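Local coordinates for (r)-specific enoyl-coa hydratase (PDB 1IQ6), which catalyses the hydration of trans-2-enoyl-CoA of four to six carbons to the (3R)-3-hydroxyacyl-CoA, a step that feeds polyhydroxyalkanoate synthesis, at residues D92-E97 against T114-Q119; V98-L103 against A110-R115. All blocks are in the same frame, centred on the assembly; numbering follows the deposited sequence.

Interaction 1: residues D92-E97 against T114-Q119; sequences DEVTAE and TRIFTQ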
ATOM      1  N   ASP B  92      16.532   1.071   9.153  1.00 15.84           N
ATOM      2  CA  ASP B  92      17.372   0.707   8.019  1.00 16.79           C
ATOM      3  C   ASP B  92      16.886   1.372   6.743  1.00 15.50           C
ATOM      4  O   ASP B  92      15.712   1.717   6.615  1.00 17.48           O
ATOM      5  CB  ASP B  92      17.394  -0.812   7.831  1.00 16.62           C
ATOM      6  CG  ASP B  92      18.213  -1.522   8.893  1.00 17.52           C
ATOM      7  OD1 ASP B  92      18.206  -2.769   8.917  1.00 19.28           O
ATOM      8  OD2 ASP B  92      18.872  -0.831   9.701  1.00 18.92           O
ATOM      9  N   GLU B  93      17.804   1.566   5.805  1.00 15.46           N
ATOM     10  CA  GLU B  93      17.465   2.188   4.533  1.00 16.23           C
ATOM     11  C   GLU B  93      16.991   1.143   3.528  1.00 15.16           C
ATOM     12  O   GLU B  93      17.349  -0.030   3.619  1.00 15.85           O
ATOM     13  CB  GLU B  93      18.691   2.924   3.978  1.00 18.18           C
ATOM     14  CG  GLU B  93      18.512   3.516   2.590  1.00 22.53           C
ATOM     15  CD  GLU B  93      19.770   4.201   2.085  1.00 25.50           C
ATOM     16  OE1 GLU B  93      19.948   5.408   2.352  1.00 28.67           O
ATOM     17  OE2 GLU B  93      20.589   3.524   1.430  1.00 28.40           O
ATOM     18  N   VAL B  94      16.145   1.576   2.600  1.00 13.74           N
ATOM     19  CA  VAL B  94      15.665   0.711   1.530  1.00 13.62           C
ATOM     20  C   VAL B  94      15.759   1.498   0.233  1.00 13.83           C
ATOM     21  O   VAL B  94      15.887   2.725   0.239  1.00 13.81           O
ATOM     22  CB  VAL B  94      14.186   0.285   1.704  1.00 13.26           C
ATOM     23  CG1 VAL B  94      14.018  -0.480   3.000  1.00 15.55           C
ATOM     24  CG2 VAL B  94      13.272   1.501   1.648  1.00 14.46           C
ATOM     25  N   THR B  95      15.709   0.781  -0.881  1.00 12.48           N
ATOM     26  CA  THR B  95      15.745   1.410  -2.190  1.00 12.74           C
ATOM     27  C   THR B  95      14.526   0.906  -2.960  1.00 11.76           C
ATOM     28  O   THR B  95      14.308  -0.302  -3.060  1.00 12.64           O
ATOM     29  CB  THR B  95      17.035   1.047  -2.957  1.00 13.84           C
ATOM     30  OG1 THR B  95      18.175   1.522  -2.225  1.00 17.02           O
ATOM     31  CG2 THR B  95      17.033   1.689  -4.343  1.00 13.56           C
ATOM     32  N   ALA B  96      13.718   1.837  -3.456  1.00 11.97           N
ATOM     33  CA  ALA B  96      12.527   1.499  -4.227  1.00 11.36           C
ATOM     34  C   ALA B  96      12.914   1.690  -5.689  1.00 11.54           C
ATOM     35  O   ALA B  96      13.555   2.682  -6.038  1.00 12.51           O
ATOM     36  CB  ALA B  96      11.374   2.420  -3.851  1.00 13.31           C
ATOM     37  N   GLU B  97      12.530   0.738  -6.534  1.00 10.43           N
ATOM     38  CA  GLU B  97      12.872   0.797  -7.955  1.00 10.97           C
ATOM     39  C   GLU B  97      11.681   0.434  -8.830  1.00 10.74           C
ATOM     40  O   GLU B  97      10.989  -0.547  -8.560  1.00 12.18           O
ATOM     41  CB  GLU B  97      14.022  -0.179  -8.257  1.00 11.45           C
ATOM     42  CG  GLU B  97      15.293   0.090  -7.456  1.00 14.77           C
ATOM     43  CD  GLU B  97      16.393  -0.943  -7.675  1.00 17.40           C
ATOM     44  OE1 GLU B  97      17.417  -0.870  -6.957  1.00 19.61           O
ATOM     45  OE2 GLU B  97      16.248  -1.821  -8.555  1.00 17.63           O
ATOM     46  N   THR B 114       7.806  -3.200  -9.861  1.00 10.70           N
ATOM     47  CA  THR B 114       8.062  -2.405  -8.663  1.00 10.74           C
ATOM     48  C   THR B 114       8.750  -3.254  -7.601  1.00 11.30           C
ATOM     49  O   THR B 114       8.202  -4.261  -7.157  1.00 11.65           O
ATOM     50  CB  THR B 114       6.732  -1.867  -8.119  1.00 10.61           C
ATOM     51  OG1 THR B 114       5.855  -2.965  -7.839  1.00 11.35           O
ATOM     52  CG2 THR B 114       6.066  -0.969  -9.156  1.00 12.70           C
ATOM     53  N   ARG B 115       9.944  -2.835  -7.192  1.00 11.18           N
ATOM     54  CA  ARG B 115      10.718  -3.580  -6.207  1.00 10.69           C
ATOM     55  C   ARG B 115      11.299  -2.737  -5.087  1.00 10.38           C
ATOM     56  O   ARG B 115      11.647  -1.577  -5.285  1.00 11.03           O
ATOM     57  CB  ARG B 115      11.865  -4.312  -6.913  1.00 11.96           C
ATOM     58  CG  ARG B 115      11.362  -5.304  -7.933  1.00 14.22           C
ATOM     59  CD  ARG B 115      12.454  -6.033  -8.683  1.00 20.16           C
ATOM     60  NE  ARG B 115      11.834  -7.082  -9.487  1.00 24.28           N
ATOM     61  CZ  ARG B 115      12.427  -7.744 -10.474  1.00 26.42           C
ATOM     62  NH1 ARG B 115      11.755  -8.681 -11.131  1.00 25.08           N
ATOM     63  NH2 ARG B 115      13.676  -7.468 -10.813  1.00 26.09           N
ATOM     64  N   ILE B 116      11.377  -3.335  -3.900  1.00 10.73           N
ATOM     65  CA  ILE B 116      11.977  -2.688  -2.737  1.00 11.20           C
ATOM     66  C   ILE B 116      13.138  -3.591  -2.335  1.00 10.37           C
ATOM     67  O   ILE B 116      12.955  -4.800  -2.149  1.00 11.14           O
ATOM     68  CB  ILE B 116      11.020  -2.616  -1.522  1.00 10.11           C
ATOM     69  CG1 ILE B 116       9.792  -1.756  -1.834  1.00 13.43           C
ATOM     70  CG2 ILE B 116      11.775  -2.046  -0.309  1.00 12.56           C
ATOM     71  CD1 ILE B 116      10.097  -0.279  -2.022  1.00 14.17           C
ATOM     72  N   PHE B 117      14.329  -3.011  -2.222  1.00 10.40           N
ATOM     73  CA  PHE B 117      15.510  -3.761  -1.809  1.00 11.12           C
ATOM     74  C   PHE B 117      15.958  -3.292  -0.432  1.00 11.68           C
ATOM     75  O   PHE B 117      15.875  -2.107  -0.115  1.00 11.72           O
ATOM     76  CB  PHE B 117      16.672  -3.571  -2.794  1.00 12.28           C
ATOM     77  CG  PHE B 117      16.523  -4.347  -4.066  1.00 12.38           C
ATOM     78  CD1 PHE B 117      15.868  -3.793  -5.158  1.00 12.23           C
ATOM     79  CD2 PHE B 117      17.010  -5.649  -4.160  1.00 13.65           C
ATOM     80  CE1 PHE B 117      15.695  -4.527  -6.335  1.00 11.39           C
ATOM     81  CE2 PHE B 117      16.841  -6.389  -5.336  1.00 13.15           C
ATOM     82  CZ  PHE B 117      16.179  -5.821  -6.421  1.00 13.65           C
ATOM     83  N   THR B 118      16.432  -4.234   0.373  1.00 12.55           N
ATOM     84  CA  THR B 118      16.910  -3.920   1.710  1.00 13.53           C
ATOM     85  C   THR B 118      18.236  -3.187   1.614  1.00 14.69           C
ATOM     86  O   THR B 118      18.816  -3.047   0.538  1.00 15.42           O
ATOM     87  CB  THR B 118      17.159  -5.189   2.526  1.00 12.50           C
ATOM     88  OG1 THR B 118      18.226  -5.935   1.918  1.00 14.52           O
ATOM     89  CG2 THR B 118      15.903  -6.046   2.584  1.00 14.86           C
ATOM     90  N   GLN B 119      18.712  -2.732   2.762  1.00 15.46           N
ATOM     91  CA  GLN B 119      19.977  -2.027   2.847  1.00 18.52           C
ATOM     92  C   GLN B 119      21.100  -2.953   2.370  1.00 18.08           C
ATOM     93  O   GLN B 119      22.090  -2.499   1.798  1.00 21.05           O
ATOM     94  CB  GLN B 119      20.200  -1.606   4.299  1.00 19.69           C
ATOM     95  CG  GLN B 119      21.402  -0.741   4.553  1.00 23.29           C
ATOM     96  CD  GLN B 119      21.377  -0.180   5.957  1.00 24.70           C
ATOM     97  OE1 GLN B 119      20.494   0.604   6.303  1.00 22.13           O
ATOM     98  NE2 GLN B 119      22.338  -0.587   6.780  1.00 26.35           N
TER
HETATM   99  O   HOH W   1      21.216   0.975   9.540  1.00 35.30           O
HETATM  100  O   HOH W   2      16.628  -2.593   4.739  1.00 15.31           O
HETATM  101  O   HOH W   3      18.816  -0.371  -0.321  1.00 31.48           O
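Ala96 and Ile116 face each other as a non-hydrogen-bonded antiparallel pair, and here the packing is close: Ile116 CD1 lies 3.5 Å from Ala96 CB. The first torsion of the isoleucine sets CG1 anti to its own carbonyl carbon, and the bend at chi2 (-68°) then brings CD1 over to the alanine, while its other branch, CG2, rests 3.9 Å from Val94 CB. Val94, Ala96 and Ile116 are all buried, and helix 55-68 covers them with Leu61, Leu65 and Phe62.

On the reverse face, with Thr95, Glu97, Arg115 and Phe117, the cover is looser and partly open to solvent. The extended Glu97 chain crosses the Phe117 side chain at about a right angle, OE2 coming within 3.5 Å of CE1 with carboxylate and ring planes 35° apart; Arg13 supplies a long, weak ion pair to this carboxylate. Backbone bonds join the two strands in both directions, for instance from Phe117 N to Thr95 O at 2.8 Å.

Toward Gln119 the strand pairing gives way to side-chain and water bridges. The amide oxygen of Gln119, carried on an extended chain, accepts a hydrogen bond from Glu93 N at 2.9 Å, nearly straight (176°), and Arg17 adds a weak one. One water donates to Glu93 O and accepts from Gln119 N; another links Thr95 OG1, which also bonds Ser15, to Thr118 O. An antiparallel sheet whose inner face, here Val94, Ala96 and Ile116, wraps a long helix is the hallmark of the hot dog fold, to which the MaoC-like hydratases belong.

Interaction 2: residues V98-L103 against A110-R115; sequences VEVTAL and ATLTTR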
ATOM      1  N   VAL B  98      11.438   1.234  -9.867  1.00 10.74           N
ATOM      2  CA  VAL B  98      10.363   0.950 -10.810  1.00 11.39           C
ATOM      3  C   VAL B  98      10.956   0.968 -12.211  1.00 12.12           C
ATOM      4  O   VAL B  98      11.930   1.675 -12.478  1.00 12.24           O
ATOM      5  CB  VAL B  98       9.190   1.979 -10.734  1.00 11.35           C
ATOM      6  CG1 VAL B  98       8.623   2.021  -9.313  1.00 11.90           C
ATOM      7  CG2 VAL B  98       9.645   3.357 -11.202  1.00 12.09           C
ATOM      8  N   GLU B  99      10.384   0.160 -13.094  1.00 12.27           N
ATOM      9  CA  GLU B  99      10.846   0.087 -14.473  1.00 13.08           C
ATOM     10  C   GLU B  99       9.668  -0.205 -15.386  1.00 12.67           C
ATOM     11  O   GLU B  99       8.872  -1.102 -15.111  1.00 12.96           O
ATOM     12  CB  GLU B  99      11.900  -1.011 -14.638  1.00 13.70           C
ATOM     13  CG  GLU B  99      12.261  -1.266 -16.099  1.00 14.75           C
ATOM     14  CD  GLU B  99      13.404  -2.247 -16.282  1.00 18.20           C
ATOM     15  OE1 GLU B  99      13.712  -2.570 -17.448  1.00 18.27           O
ATOM     16  OE2 GLU B  99      13.998  -2.692 -15.276  1.00 19.15           O
ATOM     17  N   VAL B 100       9.559   0.554 -16.473  1.00 12.58           N
ATOM     18  CA  VAL B 100       8.475   0.343 -17.425  1.00 13.28           C
ATOM     19  C   VAL B 100       8.713  -0.963 -18.176  1.00 13.09           C
ATOM     20  O   VAL B 100       9.779  -1.161 -18.765  1.00 13.98           O
ATOM     21  CB  VAL B 100       8.394   1.487 -18.452  1.00 12.99           C
ATOM     22  CG1 VAL B 100       7.267   1.214 -19.434  1.00 13.37           C
ATOM     23  CG2 VAL B 100       8.177   2.816 -17.738  1.00 14.19           C
ATOM     24  N   THR B 101       7.725  -1.855 -18.154  1.00 13.51           N
ATOM     25  CA  THR B 101       7.857  -3.136 -18.843  1.00 14.38           C
ATOM     26  C   THR B 101       6.903  -3.274 -20.022  1.00 16.43           C
ATOM     27  O   THR B 101       7.108  -4.118 -20.892  1.00 16.96           O
ATOM     28  CB  THR B 101       7.613  -4.325 -17.888  1.00 15.65           C
ATOM     29  OG1 THR B 101       6.288  -4.247 -17.347  1.00 16.98           O
ATOM     30  CG2 THR B 101       8.633  -4.313 -16.761  1.00 17.71           C
ATOM     31  N   ALA B 102       5.862  -2.451 -20.052  1.00 15.12           N
ATOM     32  CA  ALA B 102       4.899  -2.513 -21.147  1.00 16.17           C
ATOM     33  C   ALA B 102       4.087  -1.234 -21.283  1.00 16.86           C
ATOM     34  O   ALA B 102       3.758  -0.582 -20.296  1.00 17.31           O
ATOM     35  CB  ALA B 102       3.967  -3.703 -20.952  1.00 16.21           C
ATOM     36  N   LEU B 103       3.775  -0.878 -22.525  1.00 17.94           N
ATOM     37  CA  LEU B 103       2.984   0.309 -22.818  1.00 19.17           C
ATOM     38  C   LEU B 103       1.886  -0.091 -23.795  1.00 20.66           C
ATOM     39  O   LEU B 103       2.161  -0.377 -24.961  1.00 22.89           O
ATOM     40  CB  LEU B 103       3.859   1.399 -23.446  1.00 19.32           C
ATOM     41  CG  LEU B 103       4.929   2.036 -22.557  1.00 20.97           C
ATOM     42  CD1 LEU B 103       5.787   2.979 -23.380  1.00 22.43           C
ATOM     43  CD2 LEU B 103       4.261   2.778 -21.410  1.00 20.30           C
ATOM     44  N   ALA B 110       0.376   1.983 -18.653  1.00 16.68           N
ATOM     45  CA  ALA B 110       1.712   1.423 -18.561  1.00 15.62           C
ATOM     46  C   ALA B 110       1.787   0.417 -17.429  1.00 14.58           C
ATOM     47  O   ALA B 110       1.076   0.536 -16.429  1.00 15.11           O
ATOM     48  CB  ALA B 110       2.736   2.533 -18.317  1.00 17.07           C
ATOM     49  N   THR B 111       2.628  -0.591 -17.609  1.00 13.53           N
ATOM     50  CA  THR B 111       2.844  -1.584 -16.568  1.00 13.62           C
ATOM     51  C   THR B 111       4.303  -1.433 -16.161  1.00 12.57           C
ATOM     52  O   THR B 111       5.179  -1.254 -17.009  1.00 13.66           O
ATOM     53  CB  THR B 111       2.592  -3.017 -17.071  1.00 14.30           C
ATOM     54  OG1 THR B 111       1.219  -3.145 -17.457  1.00 17.47           O
ATOM     55  CG2 THR B 111       2.897  -4.033 -15.972  1.00 15.69           C
ATOM     56  N   LEU B 112       4.559  -1.475 -14.857  1.00 12.43           N
ATOM     57  CA  LEU B 112       5.917  -1.337 -14.351  1.00 11.36           C
ATOM     58  C   LEU B 112       6.222  -2.358 -13.270  1.00 11.57           C
ATOM     59  O   LEU B 112       5.354  -2.700 -12.470  1.00 12.36           O
ATOM     60  CB  LEU B 112       6.134   0.063 -13.756  1.00 11.82           C
ATOM     61  CG  LEU B 112       5.852   1.295 -14.623  1.00 11.46           C
ATOM     62  CD1 LEU B 112       4.395   1.708 -14.448  1.00 12.18           C
ATOM     63  CD2 LEU B 112       6.785   2.441 -14.228  1.00 12.12           C
ATOM     64  N   THR B 113       7.451  -2.859 -13.258  1.00 12.41           N
ATOM     65  CA  THR B 113       7.860  -3.783 -12.212  1.00 12.61           C
ATOM     66  C   THR B 113       8.274  -2.870 -11.059  1.00 13.56           C
ATOM     67  O   THR B 113       8.980  -1.880 -11.259  1.00 13.26           O
ATOM     68  CB  THR B 113       9.025  -4.677 -12.679  1.00 15.29           C
ATOM     69  OG1 THR B 113       8.510  -5.683 -13.563  1.00 18.81           O
ATOM     70  CG2 THR B 113       9.712  -5.352 -11.499  1.00 17.26           C
ATOM     71  N   THR B 114       7.806  -3.200  -9.861  1.00 10.70           N
ATOM     72  CA  THR B 114       8.062  -2.405  -8.663  1.00 10.74           C
ATOM     73  C   THR B 114       8.750  -3.254  -7.601  1.00 11.30           C
ATOM     74  O   THR B 114       8.202  -4.261  -7.157  1.00 11.65           O
ATOM     75  CB  THR B 114       6.732  -1.867  -8.119  1.00 10.61           C
ATOM     76  OG1 THR B 114       5.855  -2.965  -7.839  1.00 11.35           O
ATOM     77  CG2 THR B 114       6.066  -0.969  -9.156  1.00 12.70           C
ATOM     78  N   ARG B 115       9.944  -2.835  -7.192  1.00 11.18           N
ATOM     79  CA  ARG B 115      10.718  -3.580  -6.207  1.00 10.69           C
ATOM     80  C   ARG B 115      11.299  -2.737  -5.087  1.00 10.38           C
ATOM     81  O   ARG B 115      11.647  -1.577  -5.285  1.00 11.03           O
ATOM     82  CB  ARG B 115      11.865  -4.312  -6.913  1.00 11.96           C
ATOM     83  CG  ARG B 115      11.362  -5.304  -7.933  1.00 14.22           C
ATOM     84  CD  ARG B 115      12.454  -6.033  -8.683  1.00 20.16           C
ATOM     85  NE  ARG B 115      11.834  -7.082  -9.487  1.00 24.28           N
ATOM     86  CZ  ARG B 115      12.427  -7.744 -10.474  1.00 26.42           C
ATOM     87  NH1 ARG B 115      11.755  -8.681 -11.131  1.00 25.08           N
ATOM     88  NH2 ARG B 115      13.676  -7.468 -10.813  1.00 26.09           N
TER
HETATM   89  O   HOH W   4       5.983  -5.466 -15.059  1.00 24.48           O
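Leu112 supplies the main bump of this contact. Its CD2 methyl sits against Val100 CG2 at 3.8 Å, and its CB packs over the backbone at 3.3 Å from Glu99 O, so the branched end fits beside the Val100 side chain, which it meets at a slant. Val98 CG2 borders the same leucine methyl more loosely, 4.3 Å from Leu112 CD2. Further along the same face, Val98 CG1 meets Thr114 CG2. Having OG1 between its backbone N and carbonyl carbon (chi1 58°), Thr114 offers this methyl to the valine while its hydroxyl bonds Gln80. At the far end the tip of Leu103 comes in toward the other strand, its CD2 methyl pressed close against Ala110 CB at 3.5 Å, tighter than usual carbon contact.

The reverse face is shaped by a classic beta bulge. Thr101 and Ala102 both face Thr111, and the register moves by one residue between the Val100-Leu112 and Ala102-Thr111 pairs. Evidence comes from Thr111 O, which receives a nearly straight bond from Thr101 N (2.9 Å, 171°) and a weak one from Ala102 N (3.3 Å). The extra residue turns the Thr101 side chain toward the opposing strand, where CG2 nudges Thr113 OG1 at 3.5 Å, the two side chains crossing at about a right angle. One water spans the groove beside them, bonded to Thr101 OG1 and Thr113 OG1.

The Val98, Leu112 and Thr114 side faces helix 55-68 through Leu65, Leu66 and Phe62, while Leu6 from a loop touches Val100, Leu103 and Ala110. Strand 11-17 borders the 98-103 edge, and strand 123-132 borders the 110-115 edge.

Interactions 1 and 2 are successive portions of one beta hairpin, made by strands 93-103 and 109-117, with centres about 16 Å apart. Along the chain, 92-97 runs directly into 98-103; after the turn, 110-115 comes before 114-119, and the returning segments share Thr114 and Arg115. Interaction 2 therefore lies nearer the turn and interaction 1 nearer the open end. Between them the local strand angle changes from 164° to 144°, a difference that accompanies the bulge in interaction 2. Strand 109-117 is the central one of the five-stranded antiparallel sheet, and 93-103 lies between it and the outermost strand 11-17; helix 55-68 packs against both portions. Ile116 in interaction 1 lies about 8 Å, side chain to side chain, from Gly55 and Phe84, probable substrate-binding residues.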